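Local coordinates for protein cryptic loci regulator 2 (Schizosaccharomyces pombe 972h-, PDB 5IKJ) that acts upstream of histone deacetylases in the SHREC repressor complex to promote transcriptional silencing and nucleosome positioning at heterochromatic loci, at residues R178-H189 and T203-G211; I15-R23 and H189-R199. All coordinates share one frame; numbering follows the deposited sequence.

Interaction 1. Residues R178-H189 and T203-G211; sequences RPFRSVNDFLHH and TCCCVLCSG. With ZN (zinc ion), chain C.
His189 and three cysteines of 203-211 close on one zinc ion, and the metal joins the two segments, between which there is no direct hydrogen bond. The imidazole binds through ND1, 2.1 Å from the zinc ion, while Cys204, Cys206 and Cys209 bring in their SG atoms; its far nitrogen, NE2, donates to Asp21. With CG of His189 anti to the backbone N (chi1 -165°), the ring swings off the helix toward the metal. Around it the sulfurs sit differently: Cys209 SG lies at the ring edge, 3.4 Å from His189 ND1, whereas those of Cys204 and Cys206 approach obliquely.

Backbone N-H groups steady the thiolates. Cys206 N donates to Cys204 SG at 3.4 Å, nearly straight at 164°, and Cys209 N donates to Cys206 SG, so Cys206 is both a zinc ligand and the N-cap of the short helix 207-210. These bonds probably help to spread the negative charge of the sulfurs. This is a three-cysteine, one-histidine zinc site within the Clr2 family region, with Cys206 and Cys209 as a CxxC pair and the histidine on helix 183-195. One water joins the backbones as well, donating to His188 O and accepting from Cys205 N.

Beside the metal site the contacts are van der Waals and aromatic. Leu208 CD1 stands over the centre of the Phe180 ring in a CH-pi contact, 3.6 Å from its centroid, and also packs 3.4 Å from Arg178 O. At the rim of the same ring, in its plane, Cys206 SG comes within 3.7 Å of Phe180 CE1. Were Phe180 an alanine, Leu208 CD1 would probably lose the ring face under it and a gap would open beside the Cys206 sulfur. Farther along, Val207 CG2 rests 3.8 Å from Asp185 OD1, and His188 CB lies against the backbone of Cys206.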
loop_
_atom_site.group_PDB
_atom_site.type_symbol
_atom_site.label_atom_id
_atom_site.label_comp_id
_atom_site.label_asym_id
_atom_site.label_seq_id
_atom_site.Cartn_x
_atom_site.Cartn_y
_atom_site.Cartn_z
ATOM N N ARG A 178 20.854 9.352 -26.267
ATOM C CA ARG A 178 21.850 9.020 -25.267
ATOM C C ARG A 178 21.694 7.577 -24.804
ATOM O O ARG A 178 20.590 7.025 -24.820
ATOM C CB ARG A 178 21.733 9.956 -24.062
ATOM C CG ARG A 178 22.090 11.391 -24.388
ATOM C CD ARG A 178 21.935 12.304 -23.191
ATOM N NE ARG A 178 22.111 13.703 -23.567
ATOM C CZ ARG A 178 22.371 14.687 -22.713
ATOM N NH1 ARG A 178 22.501 14.434 -21.417
ATOM N NH2 ARG A 178 22.510 15.927 -23.158
ATOM N N PRO A 179 22.787 6.943 -24.391
ATOM C CA PRO A 179 22.708 5.558 -23.923
ATOM C C PRO A 179 22.328 5.465 -22.456
ATOM O O PRO A 179 22.548 6.386 -21.669
ATOM C CB PRO A 179 24.134 5.040 -24.141
ATOM C CG PRO A 179 24.982 6.254 -23.942
ATOM C CD PRO A 179 24.180 7.421 -24.459
ATOM N N PHE A 180 21.739 4.326 -22.098
ATOM C CA PHE A 180 21.658 3.900 -20.705
ATOM C C PHE A 180 22.962 3.181 -20.379
ATOM O O PHE A 180 23.231 2.102 -20.917
ATOM C CB PHE A 180 20.460 2.984 -20.465
ATOM C CG PHE A 180 19.126 3.681 -20.527
ATOM C CD1 PHE A 180 18.644 4.386 -19.436
ATOM C CD2 PHE A 180 18.344 3.608 -21.668
ATOM C CE1 PHE A 180 17.413 5.017 -19.487
ATOM C CE2 PHE A 180 17.112 4.236 -21.724
ATOM C CZ PHE A 180 16.646 4.940 -20.634
ATOM N N ARG A 181 23.775 3.777 -19.511
ATOM C CA ARG A 181 25.117 3.270 -19.256
ATOM C C ARG A 181 25.148 2.143 -18.233
ATOM O O ARG A 181 26.221 1.580 -17.988
ATOM C CB ARG A 181 26.025 4.415 -18.805
ATOM C CG ARG A 181 25.983 5.605 -19.747
ATOM C CD ARG A 181 27.152 6.541 -19.529
ATOM N NE ARG A 181 27.070 7.715 -20.394
ATOM C CZ ARG A 181 28.085 8.536 -20.647
ATOM N NH1 ARG A 181 29.277 8.316 -20.109
ATOM N NH2 ARG A 181 27.907 9.576 -21.448
ATOM N N SER A 182 24.009 1.797 -17.640
ATOM C CA SER A 182 23.914 0.647 -16.756
ATOM C C SER A 182 22.544 0.011 -16.935
ATOM O O SER A 182 21.584 0.673 -17.336
ATOM C CB SER A 182 24.121 1.034 -15.285
ATOM O OG SER A 182 22.964 1.652 -14.752
ATOM N N VAL A 183 22.466 -1.289 -16.643
ATOM C CA VAL A 183 21.180 -1.976 -16.685
ATOM C C VAL A 183 20.222 -1.362 -15.677
ATOM O O VAL A 183 19.000 -1.387 -15.872
ATOM C CB VAL A 183 21.373 -3.485 -16.431
ATOM C CG1 VAL A 183 21.944 -3.730 -15.036
ATOM C CG2 VAL A 183 20.061 -4.233 -16.620
ATOM N N ASN A 184 20.754 -0.799 -14.591
ATOM C CA ASN A 184 19.903 -0.217 -13.559
ATOM C C ASN A 184 19.212 1.046 -14.056
ATOM O O ASN A 184 18.057 1.305 -13.703
ATOM C CB ASN A 184 20.735 0.077 -12.310
ATOM C CG ASN A 184 21.549 -1.121 -11.858
ATOM O OD1 ASN A 184 22.734 -1.235 -12.175
ATOM N ND2 ASN A 184 20.915 -2.025 -11.118
ATOM N N ASP A 185 19.899 1.845 -14.877
ATOM C CA ASP A 185 19.283 3.058 -15.407
ATOM C C ASP A 185 18.226 2.728 -16.453
ATOM O O ASP A 185 17.171 3.371 -16.501
ATOM C CB ASP A 185 20.356 3.976 -15.995
ATOM C CG ASP A 185 21.235 4.604 -14.930
ATOM O OD1 ASP A 185 20.827 4.624 -13.749
ATOM O OD2 ASP A 185 22.333 5.087 -15.276
ATOM N N PHE A 186 18.489 1.730 -17.301
ATOM C CA PHE A 186 17.504 1.325 -18.297
ATOM C C PHE A 186 16.239 0.781 -17.651
ATOM O O PHE A 186 15.144 0.960 -18.192
ATOM C CB PHE A 186 18.099 0.272 -19.231
ATOM C CG PHE A 186 17.075 -0.424 -20.083
ATOM C CD1 PHE A 186 16.384 0.268 -21.062
ATOM C CD2 PHE A 186 16.803 -1.769 -19.902
ATOM C CE1 PHE A 186 15.442 -0.368 -21.848
ATOM C CE2 PHE A 186 15.861 -2.413 -20.686
ATOM C CZ PHE A 186 15.180 -1.710 -21.660
ATOM N N LEU A 187 16.367 0.123 -16.496
ATOM C CA LEU A 187 15.224 -0.570 -15.909
ATOM C C LEU A 187 14.049 0.373 -15.684
ATOM O O LEU A 187 12.892 -0.006 -15.899
ATOM C CB LEU A 187 15.626 -1.233 -14.593
ATOM C CG LEU A 187 15.917 -2.733 -14.637
ATOM C CD1 LEU A 187 16.296 -3.207 -13.253
ATOM C CD2 LEU A 187 14.722 -3.528 -15.157
ATOM N N HIS A 188 14.321 1.601 -15.243
ATOM C CA HIS A 188 13.232 2.538 -14.988
ATOM C C HIS A 188 12.492 2.883 -16.274
ATOM O O HIS A 188 11.260 2.984 -16.277
ATOM C CB HIS A 188 13.774 3.796 -14.312
ATOM C CG HIS A 188 14.281 3.556 -12.924
ATOM N ND1 HIS A 188 13.443 3.463 -11.835
ATOM C CD2 HIS A 188 15.537 3.378 -12.450
ATOM C CE1 HIS A 188 14.160 3.242 -10.748
ATOM N NE2 HIS A 188 15.434 3.187 -11.094
ATOM N N HIS A 189 13.222 3.060 -17.377
ATOM C CA HIS A 189 12.568 3.271 -18.663
ATOM C C HIS A 189 11.853 2.008 -19.127
ATOM O O HIS A 189 10.736 2.079 -19.653
ATOM C CB HIS A 189 13.588 3.721 -19.706
ATOM C CG HIS A 189 12.970 4.299 -20.940
ATOM N ND1 HIS A 189 12.428 5.566 -20.976
ATOM C CD2 HIS A 189 12.801 3.783 -22.181
ATOM C CE1 HIS A 189 11.955 5.807 -22.185
ATOM N NE2 HIS A 189 12.168 4.741 -22.935
ATOM N N THR A 203 5.813 10.623 -17.143
ATOM C CA THR A 203 5.605 9.750 -15.996
ATOM C C THR A 203 6.757 8.780 -15.773
ATOM O O THR A 203 6.675 7.941 -14.871
ATOM C CB THR A 203 4.302 8.959 -16.162
ATOM O OG1 THR A 203 4.499 7.894 -17.099
ATOM C CG2 THR A 203 3.183 9.865 -16.662
ATOM N N CYS A 204 7.823 8.871 -16.565
ATOM C CA CYS A 204 8.969 7.983 -16.421
ATOM C C CYS A 204 9.970 8.566 -15.434
ATOM O O CYS A 204 10.227 9.773 -15.430
ATOM C CB CYS A 204 9.645 7.753 -17.774
ATOM S SG CYS A 204 10.968 6.514 -17.744
ATOM N N CYS A 205 10.540 7.698 -14.601
ATOM C CA CYS A 205 11.524 8.103 -13.606
ATOM C C CYS A 205 12.960 7.951 -14.088
ATOM O O CYS A 205 13.884 8.292 -13.342
ATOM C CB CYS A 205 11.346 7.286 -12.321
ATOM S SG CYS A 205 9.676 7.294 -11.638
ATOM N N CYS A 206 13.176 7.455 -15.304
ATOM C CA CYS A 206 14.526 7.142 -15.743
ATOM C C CYS A 206 15.332 8.421 -15.957
ATOM O O CYS A 206 14.787 9.519 -16.090
ATOM C CB CYS A 206 14.499 6.313 -17.028
ATOM S SG CYS A 206 14.618 7.276 -18.552
ATOM N N VAL A 207 16.655 8.258 -16.008
ATOM C CA VAL A 207 17.550 9.412 -16.026
ATOM C C VAL A 207 17.408 10.193 -17.323
ATOM O O VAL A 207 17.573 11.419 -17.337
ATOM C CB VAL A 207 19.011 8.967 -15.812
ATOM C CG1 VAL A 207 19.891 10.176 -15.511
ATOM C CG2 VAL A 207 19.118 7.941 -14.689
ATOM N N LEU A 208 17.103 9.514 -18.431
ATOM C CA LEU A 208 17.097 10.180 -19.728
ATOM C C LEU A 208 15.799 10.935 -19.987
ATOM O O LEU A 208 15.795 11.893 -20.768
ATOM C CB LEU A 208 17.350 9.157 -20.838
ATOM C CG LEU A 208 18.698 8.429 -20.778
ATOM C CD1 LEU A 208 18.837 7.469 -21.950
ATOM C CD2 LEU A 208 19.868 9.405 -20.757
ATOM N N CYS A 209 14.700 10.533 -19.351
ATOM C CA CYS A 209 13.453 11.279 -19.455
ATOM C C CYS A 209 13.313 12.335 -18.369
ATOM O O CYS A 209 12.640 13.349 -18.587
ATOM C CB CYS A 209 12.252 10.329 -19.377
ATOM S SG CYS A 209 12.284 8.975 -20.575
ATOM N N SER A 210 13.940 12.126 -17.209
ATOM C CA SER A 210 13.743 12.991 -16.055
ATOM C C SER A 210 14.951 13.847 -15.705
ATOM O O SER A 210 14.788 14.848 -15.001
ATOM C CB SER A 210 13.367 12.149 -14.826
ATOM O OG SER A 210 12.118 11.509 -15.013
ATOM N N GLY A 211 16.144 13.490 -16.172
ATOM C CA GLY A 211 17.342 14.220 -15.807
ATOM C C GLY A 211 17.489 14.410 -14.310
ATOM O O GLY A 211 17.586 13.433 -13.562
HETATM ZN ZN ZN C . 12.413 6.943 -19.386
HETATM O O HOH W 1 9.643 4.948 -14.831
#

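Interaction 2. Residues I15-R23 and H189-R199; sequences ITCVWSDGR and HLYWLISDLTR. With ZN (zinc ion), chain C.
His189 NE2 shares its single N-H between the two carboxylate oxygens of Asp21. The shorter bond, 2.9 Å from His189 NE2 to Asp21 OD2, arrives on the syn side but tilted 27° out of the carboxylate plane, and nearly in the plane of the imidazole; the one to OD1 is weak. OD1 has a second partner in the hydroxyl of Tyr151. Asp21 reaches this position with CG between its own backbone N and carbonyl carbon (chi1 69°).

Trp19 is clasped on two sides. Over one face comes Leu193 CD2, 3.6 Å from Trp19 CZ2, and on the opposite face Arg199 lays its extended chain, with CD above the six-membered ring and the guanidinium flat on the indole, planes 10° apart. Arg199 CZ stands 3.4 Å from Trp19 CG, a stacked cation-pi contact, the two side chains running in opposite directions. Trp192 touches the indole edge through CH2, 3.8 Å from Trp19 CZ2, the two ring systems being oblique. Trp19 NE1 adds a weak, bent bond to Leu193 O. Nearer the strand, Cys17 SG fits against Leu190 CD1 at 3.7 Å and Ile194 CG2.

The N-terminal strand 14-17 and the loop after it are thus laid along helix 183-195 and the turn beyond; Ile15 and Thr16 of the strand pair antiparallel with a strand of another protein chain. Because His189 also binds the zinc ion through ND1, Asp21 acts from the second shell: together with the metal it probably holds the ring's rotation and, by its charge, probably makes the imidazole a stronger metal donor.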
loop_
_atom_site.group_PDB
_atom_site.type_symbol
_atom_site.label_atom_id
_atom_site.label_comp_id
_atom_site.label_asym_id
_atom_site.label_seq_id
_atom_site.Cartn_x
_atom_site.Cartn_y
_atom_site.Cartn_z
ATOM N N ILE A 15 9.559 -12.672 -21.191
ATOM C CA ILE A 15 8.822 -11.413 -21.239
ATOM C C ILE A 15 9.138 -10.693 -22.542
ATOM O O ILE A 15 10.296 -10.639 -22.972
ATOM C CB ILE A 15 9.167 -10.530 -20.022
ATOM C CG1 ILE A 15 8.658 -11.178 -18.732
ATOM C CG2 ILE A 15 8.572 -9.132 -20.176
ATOM C CD1 ILE A 15 9.218 -10.555 -17.469
ATOM N N THR A 16 8.103 -10.135 -23.170
ATOM C CA THR A 16 8.248 -9.324 -24.369
ATOM C C THR A 16 7.517 -8.002 -24.178
ATOM O O THR A 16 6.480 -7.939 -23.512
ATOM C CB THR A 16 7.697 -10.038 -25.615
ATOM O OG1 THR A 16 8.219 -11.370 -25.678
ATOM C CG2 THR A 16 8.082 -9.288 -26.885
ATOM N N CYS A 17 8.068 -6.945 -24.767
ATOM C CA CYS A 17 7.449 -5.628 -24.704
ATOM C C CYS A 17 6.405 -5.486 -25.802
ATOM O O CYS A 17 6.667 -5.805 -26.966
ATOM C CB CYS A 17 8.505 -4.532 -24.842
ATOM S SG CYS A 17 9.561 -4.338 -23.398
ATOM N N VAL A 18 5.219 -5.002 -25.430
ATOM C CA VAL A 18 4.159 -4.796 -26.412
ATOM C C VAL A 18 4.520 -3.657 -27.358
ATOM O O VAL A 18 4.270 -3.735 -28.566
ATOM C CB VAL A 18 2.819 -4.541 -25.695
ATOM C CG1 VAL A 18 1.761 -4.038 -26.672
ATOM C CG2 VAL A 18 2.341 -5.814 -25.012
ATOM N N TRP A 19 5.103 -2.581 -26.830
ATOM C CA TRP A 19 5.464 -1.427 -27.639
ATOM C C TRP A 19 6.824 -0.905 -27.192
ATOM O O TRP A 19 7.305 -1.217 -26.100
ATOM C CB TRP A 19 4.408 -0.316 -27.541
ATOM C CG TRP A 19 4.620 0.624 -26.396
ATOM C CD1 TRP A 19 4.323 0.401 -25.083
ATOM C CD2 TRP A 19 5.166 1.947 -26.466
ATOM N NE1 TRP A 19 4.657 1.502 -24.330
ATOM C CE2 TRP A 19 5.176 2.464 -25.155
ATOM C CE3 TRP A 19 5.651 2.742 -27.508
ATOM C CZ2 TRP A 19 5.650 3.741 -24.860
ATOM C CZ3 TRP A 19 6.123 4.009 -27.213
ATOM C CH2 TRP A 19 6.119 4.495 -25.901
ATOM N N SER A 20 7.436 -0.097 -28.055
ATOM C CA SER A 20 8.770 0.427 -27.802
ATOM C C SER A 20 8.915 1.792 -28.458
ATOM O O SER A 20 8.474 1.996 -29.591
ATOM C CB SER A 20 9.851 -0.523 -28.333
ATOM O OG SER A 20 11.100 0.138 -28.440
ATOM N N ASP A 21 9.538 2.721 -27.734
ATOM C CA ASP A 21 9.884 4.031 -28.264
ATOM C C ASP A 21 11.274 4.058 -28.887
ATOM O O ASP A 21 11.749 5.132 -29.270
ATOM C CB ASP A 21 9.798 5.084 -27.154
ATOM C CG ASP A 21 10.878 4.911 -26.102
ATOM O OD1 ASP A 21 11.367 3.774 -25.928
ATOM O OD2 ASP A 21 11.240 5.911 -25.449
ATOM N N GLY A 22 11.929 2.905 -29.001
ATOM C CA GLY A 22 13.294 2.882 -29.492
ATOM C C GLY A 22 13.404 3.419 -30.905
ATOM O O GLY A 22 12.497 3.271 -31.726
ATOM N N ARG A 23 14.542 4.053 -31.186
ATOM C CA ARG A 23 14.836 4.600 -32.504
ATOM C C ARG A 23 16.165 4.031 -32.976
ATOM O O ARG A 23 17.201 4.261 -32.344
ATOM C CB ARG A 23 14.880 6.130 -32.476
ATOM C CG ARG A 23 13.569 6.768 -32.049
ATOM C CD ARG A 23 13.468 8.226 -32.471
ATOM N NE ARG A 23 12.629 8.390 -33.659
ATOM C CZ ARG A 23 13.050 8.797 -34.855
ATOM N NH1 ARG A 23 14.322 9.113 -35.068
ATOM N NH2 ARG A 23 12.183 8.899 -35.853
ATOM N N HIS A 189 13.222 3.060 -17.377
ATOM C CA HIS A 189 12.568 3.271 -18.663
ATOM C C HIS A 189 11.853 2.008 -19.127
ATOM O O HIS A 189 10.736 2.079 -19.653
ATOM C CB HIS A 189 13.588 3.721 -19.706
ATOM C CG HIS A 189 12.970 4.299 -20.940
ATOM N ND1 HIS A 189 12.428 5.566 -20.976
ATOM C CD2 HIS A 189 12.801 3.783 -22.181
ATOM C CE1 HIS A 189 11.955 5.807 -22.185
ATOM N NE2 HIS A 189 12.168 4.741 -22.935
ATOM N N LEU A 190 12.482 0.844 -18.945
ATOM C CA LEU A 190 11.817 -0.412 -19.272
ATOM C C LEU A 190 10.496 -0.540 -18.526
ATOM O O LEU A 190 9.479 -0.937 -19.108
ATOM C CB LEU A 190 12.729 -1.593 -18.934
ATOM C CG LEU A 190 12.136 -2.984 -19.183
ATOM C CD1 LEU A 190 11.829 -3.186 -20.658
ATOM C CD2 LEU A 190 13.067 -4.075 -18.674
ATOM N N TYR A 191 10.496 -0.214 -17.233
ATOM C CA TYR A 191 9.284 -0.326 -16.432
ATOM C C TYR A 191 8.215 0.650 -16.910
ATOM O O TYR A 191 7.020 0.339 -16.870
ATOM C CB TYR A 191 9.625 -0.087 -14.963
ATOM C CG TYR A 191 8.439 -0.099 -14.032
ATOM C CD1 TYR A 191 7.881 -1.296 -13.601
ATOM C CD2 TYR A 191 7.888 1.086 -13.569
ATOM C CE1 TYR A 191 6.800 -1.309 -12.743
ATOM C CE2 TYR A 191 6.808 1.083 -12.711
ATOM C CZ TYR A 191 6.269 -0.116 -12.301
ATOM O OH TYR A 191 5.190 -0.122 -11.447
ATOM N N TRP A 192 8.626 1.834 -17.370
ATOM C CA TRP A 192 7.672 2.789 -17.923
ATOM C C TRP A 192 7.071 2.280 -19.227
ATOM O O TRP A 192 5.890 2.514 -19.505
ATOM C CB TRP A 192 8.359 4.137 -18.141
ATOM C CG TRP A 192 7.524 5.133 -18.880
ATOM C CD1 TRP A 192 6.539 5.923 -18.363
ATOM C CD2 TRP A 192 7.606 5.458 -20.274
ATOM N NE1 TRP A 192 5.999 6.714 -19.348
ATOM C CE2 TRP A 192 6.638 6.447 -20.530
ATOM C CE3 TRP A 192 8.403 5.004 -21.330
ATOM C CZ2 TRP A 192 6.443 6.992 -21.798
ATOM C CZ3 TRP A 192 8.209 5.546 -22.588
ATOM C CH2 TRP A 192 7.237 6.530 -22.811
ATOM N N LEU A 193 7.868 1.580 -20.039
ATOM C CA LEU A 193 7.376 1.096 -21.325
ATOM C C LEU A 193 6.243 0.095 -21.147
ATOM O O LEU A 193 5.297 0.073 -21.942
ATOM C CB LEU A 193 8.518 0.466 -22.122
ATOM C CG LEU A 193 9.456 1.425 -22.858
ATOM C CD1 LEU A 193 10.634 0.658 -23.440
ATOM C CD2 LEU A 193 8.714 2.178 -23.957
ATOM N N ILE A 194 6.316 -0.742 -20.112
ATOM C CA ILE A 194 5.300 -1.769 -19.914
ATOM C C ILE A 194 4.171 -1.323 -18.992
ATOM O O ILE A 194 3.113 -1.969 -18.972
ATOM C CB ILE A 194 5.922 -3.063 -19.361
ATOM C CG1 ILE A 194 6.524 -2.824 -17.984
ATOM C CG2 ILE A 194 6.977 -3.607 -20.314
ATOM C CD1 ILE A 194 5.628 -3.230 -16.853
ATOM N N SER A 195 4.357 -0.244 -18.230
ATOM C CA SER A 195 3.377 0.187 -17.237
ATOM C C SER A 195 2.520 1.357 -17.708
ATOM O O SER A 195 1.293 1.312 -17.581
ATOM C CB SER A 195 4.081 0.558 -15.927
ATOM O OG SER A 195 4.474 -0.603 -15.216
ATOM N N ASP A 196 3.134 2.409 -18.245
ATOM C CA ASP A 196 2.391 3.614 -18.611
ATOM C C ASP A 196 1.575 3.329 -19.865
ATOM O O ASP A 196 2.103 3.310 -20.978
ATOM C CB ASP A 196 3.342 4.787 -18.822
ATOM C CG ASP A 196 2.609 6.098 -19.057
ATOM O OD1 ASP A 196 1.364 6.114 -18.956
ATOM O OD2 ASP A 196 3.279 7.115 -19.334
ATOM N N LEU A 197 0.272 3.105 -19.682
ATOM C CA LEU A 197 -0.602 2.785 -20.802
ATOM C C LEU A 197 -0.866 3.988 -21.697
ATOM O O LEU A 197 -1.247 3.808 -22.859
ATOM C CB LEU A 197 -1.920 2.218 -20.279
ATOM C CG LEU A 197 -1.776 0.932 -19.462
ATOM C CD1 LEU A 197 -3.054 0.619 -18.700
ATOM C CD2 LEU A 197 -1.392 -0.232 -20.364
ATOM N N THR A 198 -0.670 5.204 -21.192
ATOM C CA THR A 198 -0.836 6.409 -21.993
ATOM C C THR A 198 0.428 6.790 -22.751
ATOM O O THR A 198 0.393 7.727 -23.555
ATOM C CB THR A 198 -1.269 7.583 -21.105
ATOM O OG1 THR A 198 -0.213 7.917 -20.197
ATOM C CG2 THR A 198 -2.523 7.227 -20.317
ATOM N N ARG A 199 1.538 6.087 -22.517
ATOM C CA ARG A 199 2.798 6.364 -23.206
ATOM C C ARG A 199 3.190 7.831 -23.050
ATOM O O ARG A 199 3.748 8.451 -23.958
ATOM C CB ARG A 199 2.705 5.967 -24.680
ATOM C CG ARG A 199 2.144 4.566 -24.868
ATOM C CD ARG A 199 2.242 4.064 -26.299
ATOM N NE ARG A 199 1.658 2.730 -26.411
ATOM C CZ ARG A 199 1.681 1.979 -27.507
ATOM N NH1 ARG A 199 2.267 2.420 -28.614
ATOM N NH2 ARG A 199 1.116 0.780 -27.496
HETATM ZN ZN ZN C . 12.413 6.943 -19.386
#

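Helix 183-195 serves both interactions, and His189 is their common residue: interaction 1 uses its ND1 for the metal, interaction 2 its NE2 for a carboxylate. The contacts also touch directly, with Thr203 OG1 2.7 Å from Asp196 OD2, probably a hydrogen bond, and Cys204 CB packed on Trp192 CG. Both are partly buried. Each has a buried part, His189, Cys204 and Cys206 in interaction 1 and Leu190, Trp192 and Leu193 in interaction 2, and an exposed arginine at its margin. Interaction 1 is local in sequence and rests on metal coordination; interaction 2 recruits the distant N-terminal segment by aromatic, apolar and charged contacts, close to another chain.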